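Local atomic coordinates of Tp0751 (PDB entry 5JK2), a protein that acts as an adhesin of Treponema pallidum, mediating adhesion to extracellular matrix components and interactions with host cells through a lipocalin-like beta-barrel domain. Residues S103-N108 against R115-V120; A77-S82 against F90-A95. The protein carries 1 engineered substitution. All coordinates share one frame; numbering follows the deposited sequence.

Contact 1 of 2, residues S103-N108 against R115-V120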
loop_
_atom_site.group_PDB
_atom_site.type_symbol
_atom_site.label_atom_id
_atom_site.label_comp_id
_atom_site.label_asym_id
_atom_site.label_seq_id
_atom_site.Cartn_x
_atom_site.Cartn_y
_atom_site.Cartn_z
ATOM N N SER A 103 8.430 -0.427 -1.400
ATOM C CA SER A 103 8.541 -1.855 -1.133
ATOM C C SER A 103 8.476 -2.131 0.363
ATOM O O SER A 103 9.369 -1.742 1.117
ATOM C CB SER A 103 9.839 -2.409 -1.719
ATOM O OG SER A 103 9.762 -2.489 -3.131
ATOM N N PHE A 104 7.416 -2.814 0.780
ATOM C CA PHE A 104 7.166 -3.075 2.190
ATOM C C PHE A 104 7.589 -4.470 2.625
ATOM O O PHE A 104 7.507 -5.425 1.854
ATOM C CB PHE A 104 5.683 -2.904 2.503
ATOM C CG PHE A 104 5.206 -1.491 2.434
ATOM C CD1 PHE A 104 5.261 -0.676 3.551
ATOM C CD2 PHE A 104 4.689 -0.977 1.259
ATOM C CE1 PHE A 104 4.815 0.626 3.498
ATOM C CE2 PHE A 104 4.241 0.325 1.197
ATOM C CZ PHE A 104 4.304 1.128 2.318
ATOM N N LEU A 105 8.039 -4.571 3.874
ATOM C CA LEU A 105 8.186 -5.856 4.549
ATOM C C LEU A 105 7.335 -5.789 5.805
ATOM O O LEU A 105 7.700 -5.128 6.777
ATOM C CB LEU A 105 9.651 -6.163 4.890
ATOM C CG LEU A 105 10.005 -7.561 5.427
ATOM C CD1 LEU A 105 9.639 -7.725 6.898
ATOM C CD2 LEU A 105 9.357 -8.668 4.597
ATOM N N THR A 106 6.194 -6.470 5.770
ATOM C CA THR A 106 5.220 -6.392 6.847
ATOM C C THR A 106 5.114 -7.725 7.578
ATOM O O THR A 106 5.549 -8.748 7.063
ATOM C CB THR A 106 3.838 -5.995 6.313
ATOM O OG1 THR A 106 3.219 -7.126 5.689
ATOM C CG2 THR A 106 3.954 -4.868 5.300
ATOM N N ARG A 107 4.527 -7.706 8.771
ATOM C CA ARG A 107 4.466 -8.889 9.619
ATOM C C ARG A 107 3.144 -8.978 10.369
ATOM O O ARG A 107 2.719 -8.018 11.014
ATOM C CB ARG A 107 5.633 -8.874 10.603
ATOM C CG ARG A 107 5.514 -9.850 11.767
ATOM C CD ARG A 107 6.758 -9.804 12.641
ATOM N NE ARG A 107 7.236 -8.436 12.846
ATOM C CZ ARG A 107 6.749 -7.591 13.753
ATOM N NH1 ARG A 107 7.255 -6.371 13.857
ATOM N NH2 ARG A 107 5.758 -7.960 14.554
ATOM N N ASN A 108 2.507 -10.143 10.287
ATOM C CA ASN A 108 1.217 -10.368 10.928
ATOM C C ASN A 108 1.260 -10.017 12.412
ATOM O O ASN A 108 2.270 -10.227 13.081
ATOM C CB ASN A 108 0.783 -11.823 10.728
ATOM C CG ASN A 108 -0.511 -12.154 11.445
ATOM O OD1 ASN A 108 -0.504 -12.768 12.512
ATOM N ND2 ASN A 108 -1.632 -11.754 10.857
ATOM N N ARG A 115 4.451 -13.333 7.425
ATOM C CA ARG A 115 4.803 -11.993 6.996
ATOM C C ARG A 115 4.299 -11.794 5.574
ATOM O O ARG A 115 3.741 -12.714 4.984
ATOM C CB ARG A 115 6.317 -11.796 7.095
ATOM C CG ARG A 115 6.863 -12.131 8.476
ATOM C CD ARG A 115 8.097 -11.322 8.830
ATOM N NE ARG A 115 9.213 -11.589 7.930
ATOM C CZ ARG A 115 10.425 -11.060 8.065
ATOM N NH1 ARG A 115 11.380 -11.361 7.196
ATOM N NH2 ARG A 115 10.685 -10.228 9.065
ATOM N N ARG A 116 4.487 -10.599 5.024
ATOM C CA ARG A 116 3.974 -10.298 3.692
ATOM C C ARG A 116 4.771 -9.186 3.013
ATOM O O ARG A 116 4.924 -8.095 3.562
ATOM C CB ARG A 116 2.497 -9.910 3.780
ATOM C CG ARG A 116 1.823 -9.679 2.439
ATOM C CD ARG A 116 0.319 -9.563 2.592
ATOM N NE ARG A 116 -0.292 -10.853 2.897
ATOM C CZ ARG A 116 -1.537 -11.010 3.333
ATOM N NH1 ARG A 116 -2.318 -9.954 3.523
ATOM N NH2 ARG A 116 -2.004 -12.224 3.582
ATOM N N ARG A 117 5.274 -9.477 1.815
ATOM C CA ARG A 117 6.004 -8.497 1.017
ATOM C C ARG A 117 5.077 -7.800 0.038
ATOM O O ARG A 117 4.231 -8.436 -0.587
ATOM C CB ARG A 117 7.148 -9.166 0.258
ATOM C CG ARG A 117 8.217 -9.722 1.166
ATOM C CD ARG A 117 9.451 -10.167 0.397
ATOM N NE ARG A 117 10.621 -10.250 1.269
ATOM C CZ ARG A 117 10.836 -11.221 2.152
ATOM N NH1 ARG A 117 11.930 -11.205 2.901
ATOM N NH2 ARG A 117 9.958 -12.207 2.294
ATOM N N LEU A 118 5.257 -6.491 -0.098
ATOM C CA LEU A 118 4.398 -5.678 -0.945
ATOM C C LEU A 118 5.224 -4.886 -1.948
ATOM O O LEU A 118 6.340 -4.462 -1.652
ATOM C CB LEU A 118 3.555 -4.726 -0.089
ATOM C CG LEU A 118 2.035 -4.805 -0.261
ATOM C CD1 LEU A 118 1.518 -6.166 0.174
ATOM C CD2 LEU A 118 1.346 -3.696 0.517
ATOM N N GLU A 119 4.663 -4.697 -3.136
ATOM C CA GLU A 119 5.311 -3.921 -4.186
ATOM C C GLU A 119 4.345 -2.881 -4.736
ATOM O O GLU A 119 3.755 -3.062 -5.800
ATOM C CB GLU A 119 5.802 -4.836 -5.305
ATOM C CG GLU A 119 6.844 -5.853 -4.864
ATOM C CD GLU A 119 8.170 -5.216 -4.486
ATOM O OE1 GLU A 119 8.389 -4.034 -4.827
ATOM O OE2 GLU A 119 8.995 -5.901 -3.844
ATOM N N VAL A 120 4.193 -1.789 -3.994
ATOM C CA VAL A 120 3.268 -0.725 -4.362
ATOM C C VAL A 120 3.871 0.209 -5.405
ATOM O O VAL A 120 4.753 1.012 -5.094
ATOM C CB VAL A 120 2.857 0.108 -3.138
ATOM C CG1 VAL A 120 1.809 1.135 -3.528
ATOM C CG2 VAL A 120 2.346 -0.799 -2.029
#
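Phe104 and Leu118 form an antiparallel hydrogen-bonded pair, with Phe104 N 3.1 Å from Leu118 O and Leu118 N 3.2 Å from Phe104 O. Thr106 and Arg116 form the next such pair. Arg116 O accepts two bonds, from Thr106 N at 3.0 Å and from Thr106 OG1 at 2.9 Å. The hydroxyl can do so because it sits between the backbone N and the carbonyl carbon (chi1 77°). At the other end, Ser103 OG donates to Glu119 OE1 over 2.7 Å, on the syn side but 32° out of the carboxylate plane. The strands 101-108 and 115-122 make one hairpin of the closed antiparallel barrel, a non-canonical lipocalin fold. Leu105 lies between two arginines on one face of this sheet. Its CD1 sits over one face of the Arg115 guanidinium, toward the rim. Its CD2 lies over the centre of the Arg117 guanidinium, 3.8 Å above the plane. Arg117 also forms a salt bridge with Asp135. On the face with Phe104, the CB atoms of Phe104 and Leu118 meet at 3.8 Å. Val120 CG2 approaches the Phe104 ring at its edge, 3.9 Å from CE2.

Contact 2 of 2, residues A77-S82 against F90-A95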
loop_
_atom_site.group_PDB
_atom_site.type_symbol
_atom_site.label_atom_id
_atom_site.label_comp_id
_atom_site.label_asym_id
_atom_site.label_seq_id
_atom_site.Cartn_x
_atom_site.Cartn_y
_atom_site.Cartn_z
ATOM N N ALA A 77 2.168 2.682 11.542
ATOM C CA ALA A 77 2.968 1.954 10.562
ATOM C C ALA A 77 2.430 0.541 10.365
ATOM O O ALA A 77 3.146 -0.444 10.552
ATOM C CB ALA A 77 4.423 1.917 10.993
ATOM N N GLU A 78 1.154 0.463 10.006
ATOM C CA GLU A 78 0.472 -0.801 9.773
ATOM C C GLU A 78 -0.156 -0.810 8.393
ATOM O O GLU A 78 -0.280 0.232 7.749
ATOM C CB GLU A 78 -0.609 -1.032 10.828
ATOM C CG GLU A 78 -0.075 -1.397 12.198
ATOM C CD GLU A 78 -1.136 -1.306 13.276
ATOM O OE1 GLU A 78 -2.226 -0.763 12.998
ATOM O OE2 GLU A 78 -0.880 -1.777 14.405
ATOM N N ILE A 79 -0.553 -1.994 7.943
ATOM C CA ILE A 79 -1.295 -2.126 6.703
ATOM C C ILE A 79 -2.396 -3.147 6.918
ATOM O O ILE A 79 -2.130 -4.328 7.142
ATOM C CB ILE A 79 -0.396 -2.543 5.528
ATOM C CG1 ILE A 79 0.658 -1.462 5.255
ATOM C CG2 ILE A 79 -1.238 -2.786 4.279
ATOM C CD1 ILE A 79 1.751 -1.883 4.294
ATOM N N THR A 80 -3.634 -2.674 6.861
ATOM C CA THR A 80 -4.787 -3.521 7.111
ATOM C C THR A 80 -5.322 -4.064 5.797
ATOM O O THR A 80 -5.555 -3.316 4.850
ATOM C CB THR A 80 -5.907 -2.756 7.851
ATOM O OG1 THR A 80 -6.704 -2.026 6.910
ATOM C CG2 THR A 80 -5.320 -1.794 8.879
ATOM N N PHE A 81 -5.501 -5.381 5.756
ATOM C CA PHE A 81 -6.002 -6.072 4.576
ATOM C C PHE A 81 -7.419 -6.558 4.815
ATOM O O PHE A 81 -7.657 -7.330 5.739
ATOM C CB PHE A 81 -5.109 -7.261 4.232
ATOM C CG PHE A 81 -3.679 -6.897 3.987
ATOM C CD1 PHE A 81 -2.828 -6.622 5.043
ATOM C CD2 PHE A 81 -3.180 -6.853 2.698
ATOM C CE1 PHE A 81 -1.507 -6.295 4.816
ATOM C CE2 PHE A 81 -1.863 -6.530 2.464
ATOM C CZ PHE A 81 -1.022 -6.249 3.524
ATOM N N SER A 82 -8.351 -6.125 3.969
ATOM C CA SER A 82 -9.764 -6.441 4.157
ATOM C C SER A 82 -10.457 -6.911 2.884
ATOM O O SER A 82 -10.234 -6.373 1.801
ATOM C CB SER A 82 -10.516 -5.223 4.699
ATOM O OG SER A 82 -9.996 -4.803 5.946
ATOM N N PHE A 90 -0.860 -6.129 9.210
ATOM C CA PHE A 90 0.557 -6.467 9.207
ATOM C C PHE A 90 1.388 -5.239 9.548
ATOM O O PHE A 90 1.336 -4.227 8.851
ATOM C CB PHE A 90 0.990 -7.029 7.848
ATOM C CG PHE A 90 0.464 -8.404 7.559
ATOM C CD1 PHE A 90 -0.884 -8.614 7.315
ATOM C CD2 PHE A 90 1.321 -9.485 7.515
ATOM C CE1 PHE A 90 -1.362 -9.883 7.046
ATOM C CE2 PHE A 90 0.852 -10.748 7.247
ATOM C CZ PHE A 90 -0.491 -10.950 7.012
ATOM N N LEU A 91 2.156 -5.337 10.626
ATOM C CA LEU A 91 3.021 -4.248 11.050
ATOM C C LEU A 91 4.199 -4.117 10.099
ATOM O O LEU A 91 4.801 -5.117 9.714
ATOM C CB LEU A 91 3.526 -4.480 12.473
ATOM C CG LEU A 91 2.477 -4.796 13.536
ATOM C CD1 LEU A 91 2.915 -5.999 14.350
ATOM C CD2 LEU A 91 2.248 -3.595 14.437
ATOM N N VAL A 92 4.532 -2.884 9.735
ATOM C CA VAL A 92 5.632 -2.635 8.811
ATOM C C VAL A 92 6.977 -2.753 9.517
ATOM O O VAL A 92 7.325 -1.924 10.359
ATOM C CB VAL A 92 5.531 -1.241 8.167
ATOM C CG1 VAL A 92 6.621 -1.062 7.116
ATOM C CG2 VAL A 92 4.156 -1.039 7.542
ATOM N N ASP A 93 7.732 -3.787 9.163
ATOM C CA ASP A 93 9.060 -3.988 9.719
ATOM C C ASP A 93 10.081 -3.143 8.960
ATOM O O ASP A 93 11.104 -2.742 9.516
ATOM C CB ASP A 93 9.439 -5.468 9.667
ATOM C CG ASP A 93 8.860 -6.263 10.824
ATOM O OD1 ASP A 93 8.898 -5.767 11.968
ATOM O OD2 ASP A 93 8.371 -7.387 10.587
ATOM N N SER A 94 9.793 -2.877 7.689
ATOM C CA SER A 94 10.624 -1.995 6.873
ATOM C C SER A 94 9.840 -1.458 5.677
ATOM O O SER A 94 8.827 -2.030 5.275
ATOM C CB SER A 94 11.886 -2.723 6.390
ATOM O OG SER A 94 11.591 -3.677 5.386
ATOM N N ALA A 95 10.318 -0.351 5.115
ATOM C CA ALA A 95 9.676 0.273 3.964
ATOM C C ALA A 95 10.667 1.165 3.221
ATOM O O ALA A 95 11.269 2.062 3.813
ATOM C CB ALA A 95 8.467 1.076 4.406
#
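Ile79 and Phe90 are joined by two backbone hydrogen bonds. Phe90 N lies 3.0 Å from Ile79 O, and Ile79 N lies 3.1 Å from Phe90 O. A third bond runs from Val92 N to Ala77 O, at 2.9 Å and nearly straight, with an angle of 170° at the hydrogen. Between these bonds, Glu78 and Leu91 form a non-hydrogen-bonded pair. The segments run antiparallel, and their strands 78-83 and 86-98 form a hairpin of the lipocalin-like barrel. Each strand has a bulge in its pairing with its other neighbour. Ala77 and Glu78 both face Asp73 of strand 69-73 in a G1 beta bulge. Asp93 and Ser94 both face Leu105 of strand 101-108 in a classic beta bulge, where the chain turns a corner at Asp93.

The aromatic contact is between Phe81 and Phe90. The two side chains cross at about a right angle, and their ring planes are 80° apart. Phe81 CE1 comes 3.5 Å from Phe90 CD1, and the ring centroids are 5.2 Å apart. Both rings are buried. Phe81 also meets Trp147 edge-to-face and has a cation-pi contact with Arg116. The edge of the Phe90 ring is turned to Ile79 O.

The aliphatic contacts lie nearer Ala77. Val92 CG1 is anti to the backbone N (chi1 -175°). This puts CG2 anti to the carbonyl carbon, and Val92 CG2 comes 3.2 Å from Ala77 O. Val92 CG2 also meets Ile79 CD1 at 4.1 Å. Glu78 and Leu91 lie side by side and point the same way. Leu91 CD2 packs against Glu78 CG and OE2.

Overall arrangement
Both segments of contact 2 come earlier in the chain than those of contact 1. Their centres are about 7 Å apart. Each is a hairpin of the same barrel, and strands 86-98 and 101-108 are neighbours, so the two hairpins share one continuous sheet. Asp93 is a main point of connection. Asp93 OD1 forms a salt bridge with Arg107 NH1 at 2.6 Å, and Asp93 N lies 2.7 Å from Leu105 O, a probable hydrogen bond. Phe90 also packs against contact 1, with its CB 3.1 Å from Thr106 OG1. Beyond the neighbouring strands, Phe81 of contact 2 touches Leu118 of contact 1, and Ile79 touches Phe104 and Thr106.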